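Local coordinates for penicillin-binding protein 1A (Mycobacterium tuberculosis, PDB 5CXW) that builds the cell wall by polymerising glycan strands and cross-linking their peptides, the latter through the penicillin-sensitive transpeptidase domain present here, at residues Gly177-Phe182 and Gln208-Asp213; Phe99-Leu104 and Ser216-Leu221; Lys1-Leu6 and Ala76-Asp81; Met60-Val65 and Val319-Val324. One frame throughout, in Å; residues are numbered along the deposited sequence.

The four contacts run through the transpeptidase part of the protein. Contact 4 joins strands 60-67 and 315-323 of the five-stranded antiparallel sheet. Contact 3, centred about 12 Å away, ties helix 2-19 to strand 74-78 at one edge of the sheet, the neighbour of 60-67. Contacts 1 and 2 both use helix 211-222 and touch each other, their centres about 12 Å apart; Val211 of contact 1 also packs on Ala63, Val65 and Trp320 of contact 4. Along the chain, contact 1 is nested within contact 2 and contact 2 within contact 4, while contact 3 crosses contact 4. Sequence-distant pieces thereby join the sheet to the helix that follows Ser97, probably the acylated serine.

Contact 1 (Gly177-Phe182 and Gln208-Asp213); sequences GIASSF and QTRVID. With PEG (di(hydroxyethyl)ether), chain D.
At the N-terminal end of helix 211-222, where Arg210 holds the N-cap position, the carboxylate of Asp213 receives the backbone N of Ala179 from the loop that follows helix 165-176. The bond from Ala179 N to Asp213 OD1 is 3.1 Å and comes from above the carboxylate plane, on the face opposite to Arg210 NH2, which bonds the same oxygen. Arg210 grips side-on in a salt bridge: its NE donates to Asp213 OD2 at 2.9 Å, nearly in the guanidinium plane. Arg210 N takes the anti lone pair of OD2, and a water links this oxygen to Ala179 O. An aspartate suits this place because it answers main chain and arginine at once, which should stabilise its negative charge.

Arg210 CG sits 3.8 Å above the Phe182 ring, over its centre, in a CH-pi contact, and the bend at chi3 (-71°) carries the guanidinium back beneath Phe182 CB, 3.5 Å from NE. The ring edge meets Gln208 O, and Gln208 NE2 donates to PEG, probably from the crystallisation liquor.

Gly177, with positive phi, closes helix 165-176 in a Schellman motif. Beyond it, Ile178 packs on Met214 and Ala217 of helix 211-222, whose Val211 rests on strands 60-67 and 315-323.

Contact 2 (Phe99-Leu104 and Ser216-Leu221); sequences FKVFAL and SAYATL
Tyr218 reaches from helix 211-222 to Val101 and Phe102 on helix 100-109, where the axes of segments 100-104 and 216-221 pass 11.8 Å apart. From CB, chi1 of -83° places CG beside the backbone N and sends the ring across the gap. Halfway along, CD1 passes Phe102 CZ, at the ring edge near its plane. Next, CE1 meets Val101 CG2 at 3.5 Å. Finally OH touches Val101 CG1, also at 3.5 Å, and bonds to Ser98 O, which satisfies a buried polar tip. Tyrosine fits, long enough to cross and ending in a hydroxyl for that carbonyl.

Ser98 follows Ser97, by similarity the acyl-ester serine, whose side chain is about 8 Å from that of Tyr218. The contact thus probably backs the start of the active-site helix, which also carries Lys100 of a probable SxxK motif.

Val101 and Tyr218 stand roughly at right angles, and both methyls of the valine rest on the same side of the phenol end. Phe102 CZ abuts Ala217 CB at 3.5 Å, a small residue leaving room.

Ala173 and Ala176 of helix 165-176 pack on Phe102, Met270 of helix 260-270 meets Val101 and Tyr218, and strand 303-312 brings Tyr311 against Tyr218.

Contact 3 (Lys1-Leu6 and Ala76-Asp81); sequences KGPNGL and AYYGGD
The Tyr78 ring meets Pro3 obliquely, CE1 lying 3.7 Å from Pro3 CG, while one of its faces carries Gly80 N, 3.5 Å above the plane and displaced toward the rim. The second ring, Tyr77, has its CE2 4.2 Å from Leu6 O, again at a slant; Phe232 meets this ring edge-to-face, and Tyr77 OH is bonded to Asp87 and Gln90.

Leu6 points from helix 2-19 to the turn after strand 74-78. With CG beside the backbone N (chi1 -64°), its CD1 comes to 3.4 Å from Gly79 C. Glycine suits 79 because a side chain would press on that methyl, and suits 80 because its backbone angles would jam a CB against the preceding carbonyl. Pro3, in turn, is compact, apolar and rigid, as befits a residue wedged near the start of a helix.

One water joins the halves: it donates to Pro3 O at 2.8 Å and to Tyr77 O, and accepts from Gly79 N. Gly80 O has just a CA-H...O contact, 3.5 Å from Pro3 CA, and is otherwise without a partner. Between these segments, then, contact is mainly apolar and by shape, and the water supplies the polar link.

Contact 4 (Met60-Val65 and Val319-Val324); sequences MRAAVV and VWVGTV
Arg61 N donates to Gly322 O at 2.8 Å, the shortest of the four bonds between these segments, neighbouring antiparallel strands of the transpeptidase domain's five-stranded sheet. Gly322 N returns a bond to Arg61 O, and Ala63 and Trp320 form the next hydrogen-bonded pair, both bonds 3.0 Å. In the non-hydrogen-bonded pair between them, Ala62 with Val321, CA-H...O contacts fill in, as from Ala62 CA to Trp320 O at 3.2 Å.

Ala62, Val64, Val319 and Val321 share one face, where compact apolar side chains suit a closely covered sheet: Ala62 and Val64 meet helix 39-53, Val64 and Val319 helix 343-356. Ala63 and Trp320 lie on the other, under Val211 of helix 211-222. Trp320 CG is anti to the backbone N (chi1 166°), and the indole lies along the strands with Ala63 N in plane at its edge and Gly322 N 3.5 Å above its face. Glycine is needed at 322, since a CB would clash with the indole. Asp305 takes the bond of Trp320 NE1.

At the end of the pair, Arg61 bends at chi2 (-76°), and its NH1 bonds Met60 O and Pro58 O, fixing the guanidinium with Val324 CB 3.6 Å above one face.

Contact 1 (Gly177-Phe182 and Gln208-Asp213)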
loop_
_atom_site.group_PDB
_atom_site.type_symbol
_atom_site.label_atom_id
_atom_site.label_comp_id
_atom_site.label_asym_id
_atom_site.label_seq_id
_atom_site.Cartn_x
_atom_site.Cartn_y
_atom_site.Cartn_z
ATOM N N GLY A 177 -5.225 -5.021 7.545
ATOM C CA GLY A 177 -6.036 -5.284 6.361
ATOM C C GLY A 177 -5.339 -5.954 5.223
ATOM O O GLY A 177 -5.962 -6.091 4.157
ATOM N N ILE A 178 -4.078 -6.382 5.348
ATOM C CA ILE A 178 -3.490 -7.239 4.312
ATOM C C ILE A 178 -4.262 -8.525 4.327
ATOM O O ILE A 178 -4.343 -9.197 5.353
ATOM C CB ILE A 178 -1.974 -7.452 4.486
ATOM C CG1 ILE A 178 -1.192 -6.115 4.513
ATOM C CG2 ILE A 178 -1.481 -8.380 3.420
ATOM C CD1 ILE A 178 -1.357 -5.255 3.267
ATOM N N ALA A 179 -4.938 -8.861 3.229
ATOM C CA ALA A 179 -5.867 -10.004 3.277
ATOM C C ALA A 179 -5.094 -11.282 3.536
ATOM O O ALA A 179 -3.930 -11.403 3.130
ATOM C CB ALA A 179 -6.623 -10.152 1.969
ATOM N N SER A 180 -5.750 -12.206 4.221
ATOM C CA SER A 180 -5.182 -13.503 4.584
ATOM C C SER A 180 -5.071 -14.479 3.403
ATOM O O SER A 180 -4.344 -15.466 3.512
ATOM C CB SER A 180 -6.034 -14.173 5.666
ATOM O OG SER A 180 -5.777 -13.468 6.856
ATOM N N SER A 181 -5.827 -14.215 2.344
ATOM C CA SER A 181 -5.792 -14.979 1.126
ATOM C C SER A 181 -6.274 -14.159 -0.040
ATOM O O SER A 181 -6.966 -13.147 0.128
ATOM C CB SER A 181 -6.691 -16.231 1.278
ATOM O OG SER A 181 -8.039 -15.807 1.457
ATOM N N PHE A 182 -5.864 -14.578 -1.231
ATOM C CA PHE A 182 -6.359 -14.024 -2.459
ATOM C C PHE A 182 -6.112 -15.044 -3.556
ATOM O O PHE A 182 -5.441 -16.042 -3.326
ATOM C CB PHE A 182 -5.771 -12.629 -2.792
ATOM C CG PHE A 182 -4.285 -12.574 -2.933
ATOM C CD1 PHE A 182 -3.690 -12.847 -4.138
ATOM C CD2 PHE A 182 -3.489 -12.128 -1.872
ATOM C CE1 PHE A 182 -2.319 -12.797 -4.294
ATOM C CE2 PHE A 182 -2.120 -12.081 -1.999
ATOM C CZ PHE A 182 -1.521 -12.408 -3.215
ATOM N N GLN A 208 4.159 -12.041 -1.468
ATOM C CA GLN A 208 3.224 -11.454 -2.403
ATOM C C GLN A 208 2.058 -10.844 -1.710
ATOM O O GLN A 208 1.443 -11.460 -0.833
ATOM C CB GLN A 208 2.717 -12.519 -3.374
ATOM C CG GLN A 208 3.780 -12.993 -4.325
ATOM C CD GLN A 208 3.204 -13.927 -5.388
ATOM O OE1 GLN A 208 1.990 -14.210 -5.437
ATOM N NE2 GLN A 208 4.067 -14.385 -6.254
ATOM N N THR A 209 1.733 -9.610 -2.108
ATOM C CA THR A 209 0.606 -8.867 -1.628
ATOM C C THR A 209 0.000 -8.125 -2.831
ATOM O O THR A 209 0.681 -7.875 -3.836
ATOM C CB THR A 209 1.135 -7.828 -0.613
ATOM O OG1 THR A 209 1.740 -8.538 0.465
ATOM C CG2 THR A 209 0.064 -6.873 -0.004
ATOM N N ARG A 210 -1.274 -7.756 -2.749
ATOM C CA ARG A 210 -1.883 -7.019 -3.890
ATOM C C ARG A 210 -1.826 -5.518 -3.605
ATOM O O ARG A 210 -1.835 -5.073 -2.453
ATOM C CB ARG A 210 -3.338 -7.413 -4.048
ATOM C CG ARG A 210 -3.593 -8.912 -4.230
ATOM C CD ARG A 210 -5.091 -9.245 -4.230
ATOM N NE ARG A 210 -5.629 -9.088 -2.873
ATOM C CZ ARG A 210 -6.917 -9.120 -2.532
ATOM N NH1 ARG A 210 -7.849 -9.373 -3.425
ATOM N NH2 ARG A 210 -7.247 -8.998 -1.240
ATOM N N VAL A 211 -1.866 -4.744 -4.688
ATOM C CA VAL A 211 -1.905 -3.296 -4.596
ATOM C C VAL A 211 -3.146 -2.888 -3.787
ATOM O O VAL A 211 -3.071 -1.983 -2.936
ATOM C CB VAL A 211 -1.936 -2.685 -6.009
ATOM C CG1 VAL A 211 -2.145 -1.180 -5.994
ATOM C CG2 VAL A 211 -0.659 -2.965 -6.792
ATOM N N ILE A 212 -4.310 -3.545 -4.026
ATOM C CA ILE A 212 -5.480 -3.211 -3.218
ATOM C C ILE A 212 -5.287 -3.455 -1.730
ATOM O O ILE A 212 -5.741 -2.641 -0.926
ATOM C CB ILE A 212 -6.803 -3.861 -3.737
ATOM C CG1 ILE A 212 -8.008 -3.402 -2.905
ATOM C CG2 ILE A 212 -6.710 -5.397 -3.808
ATOM C CD1 ILE A 212 -9.303 -3.468 -3.735
ATOM N N ASP A 213 -4.568 -4.515 -1.354
ATOM C CA ASP A 213 -4.284 -4.809 0.056
ATOM C C ASP A 213 -3.465 -3.669 0.663
ATOM O O ASP A 213 -3.721 -3.249 1.757
ATOM C CB ASP A 213 -3.436 -6.096 0.208
ATOM C CG ASP A 213 -4.215 -7.374 -0.136
ATOM O OD1 ASP A 213 -5.327 -7.555 0.408
ATOM O OD2 ASP A 213 -3.662 -8.234 -0.867
HETATM O O2 PEG D . 9.195 -12.408 -7.382
HETATM C C3 PEG D . 8.150 -13.357 -7.546
HETATM C C4 PEG D . 6.956 -12.865 -6.778
HETATM O O4 PEG D . 6.896 -13.600 -5.572
HETATM O O HOH W 1 -2.694 -10.225 0.834
#

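Contact 2 (Phe99-Leu104 and Ser216-Leu221)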
loop_
_atom_site.group_PDB
_atom_site.type_symbol
_atom_site.label_atom_id
_atom_site.label_comp_id
_atom_site.label_asym_id
_atom_site.label_seq_id
_atom_site.Cartn_x
_atom_site.Cartn_y
_atom_site.Cartn_z
ATOM N N PHE A 99 6.568 -2.597 2.973
ATOM C CA PHE A 99 6.051 -3.478 3.994
ATOM C C PHE A 99 6.648 -3.155 5.381
ATOM O O PHE A 99 6.108 -3.641 6.421
ATOM C CB PHE A 99 6.345 -4.936 3.653
ATOM C CG PHE A 99 5.184 -5.843 3.958
ATOM C CD1 PHE A 99 4.060 -5.774 3.179
ATOM C CD2 PHE A 99 5.200 -6.719 5.019
ATOM C CE1 PHE A 99 2.970 -6.536 3.443
ATOM C CE2 PHE A 99 4.093 -7.528 5.262
ATOM C CZ PHE A 99 2.987 -7.422 4.489
ATOM N N LYS A 100 7.701 -2.311 5.444
ATOM C CA LYS A 100 8.329 -2.014 6.713
ATOM C C LYS A 100 7.371 -1.392 7.732
ATOM O O LYS A 100 7.601 -1.492 8.953
ATOM C CB LYS A 100 9.537 -1.048 6.554
ATOM C CG LYS A 100 10.724 -1.691 5.880
ATOM C CD LYS A 100 11.866 -0.738 5.626
ATOM C CE LYS A 100 12.938 -1.489 4.891
ATOM N NZ LYS A 100 13.956 -0.589 4.473
ATOM N N VAL A 101 6.377 -0.660 7.241
ATOM C CA VAL A 101 5.427 0.031 8.122
ATOM C C VAL A 101 4.750 -0.963 9.022
ATOM O O VAL A 101 4.381 -0.628 10.143
ATOM C CB VAL A 101 4.388 0.925 7.381
ATOM C CG1 VAL A 101 5.083 1.904 6.495
ATOM C CG2 VAL A 101 3.346 0.089 6.651
ATOM N N PHE A 102 4.596 -2.219 8.574
ATOM C CA PHE A 102 3.928 -3.211 9.441
ATOM C C PHE A 102 4.832 -3.706 10.546
ATOM O O PHE A 102 4.336 -4.064 11.624
ATOM C CB PHE A 102 3.333 -4.362 8.588
ATOM C CG PHE A 102 2.422 -3.835 7.550
ATOM C CD1 PHE A 102 1.318 -3.063 7.919
ATOM C CD2 PHE A 102 2.663 -4.015 6.215
ATOM C CE1 PHE A 102 0.485 -2.497 6.963
ATOM C CE2 PHE A 102 1.817 -3.448 5.254
ATOM C CZ PHE A 102 0.734 -2.674 5.629
ATOM N N ALA A 103 6.142 -3.738 10.298
ATOM C CA ALA A 103 7.083 -3.973 11.388
ATOM C C ALA A 103 7.020 -2.854 12.407
ATOM O O ALA A 103 7.129 -3.050 13.616
ATOM C CB ALA A 103 8.492 -4.175 10.909
ATOM N N LEU A 104 6.849 -1.634 11.941
ATOM C CA LEU A 104 6.730 -0.508 12.875
ATOM C C LEU A 104 5.446 -0.547 13.683
ATOM O O LEU A 104 5.445 -0.332 14.914
ATOM C CB LEU A 104 6.860 0.788 12.102
ATOM C CG LEU A 104 6.888 2.060 12.938
ATOM C CD1 LEU A 104 7.932 2.097 14.020
ATOM C CD2 LEU A 104 7.038 3.274 12.050
ATOM N N SER A 216 -5.576 -0.570 1.196
ATOM C CA SER A 216 -6.507 -0.817 2.307
ATOM C C SER A 216 -5.800 -0.769 3.644
ATOM O O SER A 216 -6.301 -0.147 4.618
ATOM C CB SER A 216 -7.182 -2.168 2.089
ATOM O OG SER A 216 -7.990 -2.547 3.196
ATOM N N ALA A 217 -4.659 -1.450 3.782
ATOM C CA ALA A 217 -3.933 -1.446 5.038
ATOM C C ALA A 217 -3.456 -0.044 5.449
ATOM O O ALA A 217 -3.519 0.333 6.632
ATOM C CB ALA A 217 -2.754 -2.455 5.006
ATOM N N TYR A 218 -2.970 0.715 4.494
ATOM C CA TYR A 218 -2.548 2.111 4.757
ATOM C C TYR A 218 -3.791 2.999 5.072
ATOM O O TYR A 218 -3.730 3.901 5.927
ATOM C CB TYR A 218 -1.742 2.669 3.622
ATOM C CG TYR A 218 -0.280 2.332 3.586
ATOM C CD1 TYR A 218 0.182 1.013 3.768
ATOM C CD2 TYR A 218 0.684 3.313 3.323
ATOM C CE1 TYR A 218 1.540 0.711 3.683
ATOM C CE2 TYR A 218 2.004 3.016 3.183
ATOM C CZ TYR A 218 2.439 1.715 3.361
ATOM O OH TYR A 218 3.803 1.381 3.252
ATOM N N ALA A 219 -4.965 2.652 4.487
ATOM C CA ALA A 219 -6.232 3.337 4.865
ATOM C C ALA A 219 -6.528 3.142 6.358
ATOM O O ALA A 219 -6.957 4.061 7.046
ATOM C CB ALA A 219 -7.365 2.909 3.961
ATOM N N THR A 220 -6.245 1.956 6.893
ATOM C CA THR A 220 -6.469 1.695 8.292
ATOM C C THR A 220 -5.592 2.615 9.146
ATOM O O THR A 220 -6.038 3.152 10.186
ATOM C CB THR A 220 -6.203 0.201 8.588
ATOM O OG1 THR A 220 -7.138 -0.591 7.847
ATOM C CG2 THR A 220 -6.311 -0.143 10.054
ATOM N N LEU A 221 -4.343 2.790 8.710
ATOM C CA LEU A 221 -3.457 3.746 9.368
ATOM C C LEU A 221 -4.015 5.178 9.303
ATOM O O LEU A 221 -4.033 5.890 10.330
ATOM C CB LEU A 221 -2.042 3.661 8.822
ATOM C CG LEU A 221 -1.301 2.349 9.037
ATOM C CD1 LEU A 221 -0.025 2.361 8.214
ATOM C CD2 LEU A 221 -1.014 2.148 10.509
#

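Contact 3 (Lys1-Leu6 and Ala76-Asp81)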
loop_
_atom_site.group_PDB
_atom_site.type_symbol
_atom_site.label_atom_id
_atom_site.label_comp_id
_atom_site.label_asym_id
_atom_site.label_seq_id
_atom_site.Cartn_x
_atom_site.Cartn_y
_atom_site.Cartn_z
ATOM N N LYS A 1 -13.140 0.961 -23.711
ATOM C CA LYS A 1 -13.737 0.086 -22.646
ATOM C C LYS A 1 -12.776 -0.020 -21.436
ATOM O O LYS A 1 -13.180 0.229 -20.291
ATOM C CB LYS A 1 -14.093 -1.289 -23.247
ATOM C CG LYS A 1 -14.598 -2.333 -22.279
ATOM C CD LYS A 1 -15.850 -1.920 -21.555
ATOM C CE LYS A 1 -16.222 -3.023 -20.585
ATOM N NZ LYS A 1 -17.693 -3.090 -20.448
ATOM N N GLY A 2 -11.536 -0.444 -21.724
ATOM C CA GLY A 2 -10.360 -0.236 -20.856
ATOM C C GLY A 2 -10.406 -0.435 -19.334
ATOM O O GLY A 2 -10.890 -1.475 -18.840
ATOM N N PRO A 3 -9.824 0.529 -18.572
ATOM C CA PRO A 3 -9.758 0.379 -17.088
ATOM C C PRO A 3 -11.128 0.136 -16.402
ATOM O O PRO A 3 -11.232 -0.624 -15.424
ATOM C CB PRO A 3 -9.131 1.713 -16.629
ATOM C CG PRO A 3 -8.297 2.150 -17.778
ATOM C CD PRO A 3 -9.001 1.671 -19.036
ATOM N N ASN A 4 -12.200 0.736 -16.942
ATOM C CA ASN A 4 -13.537 0.478 -16.399
ATOM C C ASN A 4 -13.988 -0.987 -16.515
ATOM O O ASN A 4 -14.765 -1.450 -15.671
ATOM C CB ASN A 4 -14.575 1.394 -17.021
ATOM C CG ASN A 4 -14.390 2.831 -16.591
ATOM O OD1 ASN A 4 -14.352 3.153 -15.382
ATOM N ND2 ASN A 4 -14.250 3.714 -17.577
ATOM N N GLY A 5 -13.490 -1.721 -17.523
ATOM C CA GLY A 5 -13.749 -3.177 -17.585
ATOM C C GLY A 5 -13.254 -3.965 -16.355
ATOM O O GLY A 5 -13.883 -4.937 -15.913
ATOM N N LEU A 6 -12.076 -3.596 -15.862
ATOM C CA LEU A 6 -11.489 -4.260 -14.702
ATOM C C LEU A 6 -12.272 -3.833 -13.473
ATOM O O LEU A 6 -12.469 -4.637 -12.573
ATOM C CB LEU A 6 -9.978 -3.935 -14.561
ATOM C CG LEU A 6 -9.108 -4.427 -15.705
ATOM C CD1 LEU A 6 -7.658 -3.996 -15.491
ATOM C CD2 LEU A 6 -9.268 -5.942 -15.917
ATOM N N ALA A 76 -10.636 5.015 -6.650
ATOM C CA ALA A 76 -9.950 4.953 -7.918
ATOM C C ALA A 76 -9.314 3.576 -8.018
ATOM O O ALA A 76 -8.831 3.040 -7.039
ATOM C CB ALA A 76 -8.863 6.013 -8.011
ATOM N N TYR A 77 -9.304 3.040 -9.215
ATOM C CA TYR A 77 -8.842 1.662 -9.450
ATOM C C TYR A 77 -8.402 1.527 -10.903
ATOM O O TYR A 77 -9.243 1.575 -11.846
ATOM C CB TYR A 77 -9.993 0.676 -9.167
ATOM C CG TYR A 77 -9.623 -0.789 -9.172
ATOM C CD1 TYR A 77 -9.155 -1.401 -8.023
ATOM C CD2 TYR A 77 -9.724 -1.564 -10.341
ATOM C CE1 TYR A 77 -8.831 -2.738 -7.991
ATOM C CE2 TYR A 77 -9.407 -2.898 -10.320
ATOM C CZ TYR A 77 -8.964 -3.479 -9.131
ATOM O OH TYR A 77 -8.665 -4.783 -9.134
ATOM N N TYR A 78 -7.078 1.404 -11.068
ATOM C CA TYR A 78 -6.471 1.179 -12.320
ATOM C C TYR A 78 -5.700 -0.129 -12.209
ATOM O O TYR A 78 -4.678 -0.195 -11.502
ATOM C CB TYR A 78 -5.529 2.345 -12.677
ATOM C CG TYR A 78 -4.856 2.095 -14.035
ATOM C CD1 TYR A 78 -5.468 2.439 -15.238
ATOM C CD2 TYR A 78 -3.643 1.427 -14.100
ATOM C CE1 TYR A 78 -4.847 2.169 -16.467
ATOM C CE2 TYR A 78 -3.032 1.156 -15.292
ATOM C CZ TYR A 78 -3.629 1.519 -16.473
ATOM O OH TYR A 78 -2.967 1.209 -17.654
ATOM N N GLY A 79 -6.145 -1.158 -12.904
ATOM C CA GLY A 79 -5.374 -2.423 -12.962
ATOM C C GLY A 79 -4.744 -2.723 -14.308
ATOM O O GLY A 79 -4.114 -3.762 -14.468
ATOM N N GLY A 80 -4.919 -1.827 -15.270
ATOM C CA GLY A 80 -4.490 -2.092 -16.626
ATOM C C GLY A 80 -5.435 -1.426 -17.612
ATOM O O GLY A 80 -6.521 -0.968 -17.252
ATOM N N ASP A 81 -5.018 -1.354 -18.869
ATOM C CA ASP A 81 -5.867 -0.726 -19.902
ATOM C C ASP A 81 -6.651 -1.719 -20.750
ATOM O O ASP A 81 -7.307 -1.305 -21.699
ATOM C CB ASP A 81 -5.041 0.188 -20.811
ATOM C CG ASP A 81 -4.920 1.608 -20.261
ATOM O OD1 ASP A 81 -5.886 2.426 -20.394
ATOM O OD2 ASP A 81 -3.836 1.901 -19.718
HETATM O O HOH W 2 -8.972 -0.557 -13.736
#

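Contact 4 (Met60-Val65 and Val319-Val324)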
loop_
_atom_site.group_PDB
_atom_site.type_symbol
_atom_site.label_atom_id
_atom_site.label_comp_id
_atom_site.label_asym_id
_atom_site.label_seq_id
_atom_site.Cartn_x
_atom_site.Cartn_y
_atom_site.Cartn_z
ATOM N N MET A 60 6.201 -2.257 -19.715
ATOM C CA MET A 60 5.977 -1.660 -18.397
ATOM C C MET A 60 4.500 -1.643 -18.070
ATOM O O MET A 60 3.632 -1.410 -18.948
ATOM C CB MET A 60 6.516 -0.236 -18.371
ATOM C CG MET A 60 6.593 0.338 -16.981
ATOM S SD MET A 60 7.516 1.855 -16.886
ATOM C CE MET A 60 9.144 1.309 -17.449
ATOM N N ARG A 61 4.196 -1.883 -16.799
ATOM C CA ARG A 61 2.818 -1.884 -16.309
ATOM C C ARG A 61 2.741 -1.073 -15.034
ATOM O O ARG A 61 3.750 -0.885 -14.320
ATOM C CB ARG A 61 2.351 -3.307 -16.049
ATOM C CG ARG A 61 2.313 -4.198 -17.311
ATOM C CD ARG A 61 1.112 -3.840 -18.152
ATOM N NE ARG A 61 1.031 -4.715 -19.327
ATOM C CZ ARG A 61 1.718 -4.567 -20.443
ATOM N NH1 ARG A 61 2.616 -3.562 -20.604
ATOM N NH2 ARG A 61 1.538 -5.452 -21.423
ATOM N N ALA A 62 1.539 -0.587 -14.737
ATOM C CA ALA A 62 1.274 0.079 -13.446
ATOM C C ALA A 62 -0.055 -0.362 -12.867
ATOM O O ALA A 62 -0.937 -0.844 -13.593
ATOM C CB ALA A 62 1.295 1.607 -13.601
ATOM N N ALA A 63 -0.210 -0.212 -11.567
ATOM C CA ALA A 63 -1.491 -0.377 -10.916
ATOM C C ALA A 63 -1.654 0.679 -9.830
ATOM O O ALA A 63 -0.657 1.015 -9.147
ATOM C CB ALA A 63 -1.599 -1.765 -10.324
ATOM N N VAL A 64 -2.884 1.205 -9.689
ATOM C CA VAL A 64 -3.202 2.253 -8.717
ATOM C C VAL A 64 -4.527 1.922 -8.050
ATOM O O VAL A 64 -5.518 1.624 -8.720
ATOM C CB VAL A 64 -3.386 3.615 -9.396
ATOM C CG1 VAL A 64 -3.596 4.720 -8.372
ATOM C CG2 VAL A 64 -2.198 3.976 -10.282
ATOM N N VAL A 65 -4.561 1.929 -6.734
ATOM C CA VAL A 65 -5.812 1.796 -5.984
ATOM C C VAL A 65 -5.887 2.878 -4.920
ATOM O O VAL A 65 -4.917 3.076 -4.174
ATOM C CB VAL A 65 -5.914 0.417 -5.315
ATOM C CG1 VAL A 65 -7.260 0.298 -4.574
ATOM C CG2 VAL A 65 -5.800 -0.662 -6.357
ATOM N N VAL A 319 0.511 2.633 -5.328
ATOM C CA VAL A 319 0.956 2.551 -6.713
ATOM C C VAL A 319 2.114 1.582 -6.793
ATOM O O VAL A 319 3.099 1.689 -6.065
ATOM C CB VAL A 319 1.482 3.886 -7.232
ATOM C CG1 VAL A 319 1.938 3.772 -8.682
ATOM C CG2 VAL A 319 0.405 5.015 -7.070
ATOM N N TRP A 320 1.991 0.707 -7.792
ATOM C CA TRP A 320 3.033 -0.238 -8.212
ATOM C C TRP A 320 3.365 0.032 -9.677
ATOM O O TRP A 320 2.489 0.330 -10.472
ATOM C CB TRP A 320 2.535 -1.662 -8.035
ATOM C CG TRP A 320 3.372 -2.725 -8.737
ATOM C CD1 TRP A 320 4.462 -3.386 -8.211
ATOM C CD2 TRP A 320 3.177 -3.269 -10.047
ATOM N NE1 TRP A 320 4.936 -4.306 -9.119
ATOM C CE2 TRP A 320 4.183 -4.234 -10.262
ATOM C CE3 TRP A 320 2.246 -3.042 -11.067
ATOM C CZ2 TRP A 320 4.243 -5.009 -11.432
ATOM C CZ3 TRP A 320 2.328 -3.774 -12.222
ATOM C CH2 TRP A 320 3.331 -4.767 -12.399
ATOM N N VAL A 321 4.658 -0.029 -9.980
ATOM C CA VAL A 321 5.148 -0.094 -11.338
ATOM C C VAL A 321 6.036 -1.322 -11.464
ATOM O O VAL A 321 6.871 -1.620 -10.596
ATOM C CB VAL A 321 5.906 1.193 -11.724
ATOM C CG1 VAL A 321 6.468 1.072 -13.146
ATOM C CG2 VAL A 321 5.017 2.422 -11.602
ATOM N N GLY A 322 5.909 -2.044 -12.577
ATOM C CA GLY A 322 6.766 -3.211 -12.861
ATOM C C GLY A 322 6.649 -3.558 -14.328
ATOM O O GLY A 322 6.270 -2.692 -15.143
ATOM N N THR A 323 6.940 -4.799 -14.664
ATOM C CA THR A 323 6.790 -5.239 -16.038
ATOM C C THR A 323 5.807 -6.365 -16.161
ATOM O O THR A 323 5.512 -7.076 -15.187
ATOM C CB THR A 323 8.123 -5.663 -16.697
ATOM O OG1 THR A 323 8.581 -6.941 -16.211
ATOM C CG2 THR A 323 9.200 -4.592 -16.484
ATOM N N VAL A 324 5.316 -6.576 -17.391
ATOM C CA VAL A 324 4.203 -7.495 -17.550
ATOM C C VAL A 324 4.521 -8.954 -17.149
ATOM O O VAL A 324 3.671 -9.619 -16.590
ATOM C CB VAL A 324 3.640 -7.452 -18.981
ATOM C CG1 VAL A 324 4.723 -7.729 -20.004
ATOM C CG2 VAL A 324 2.459 -8.382 -19.104
#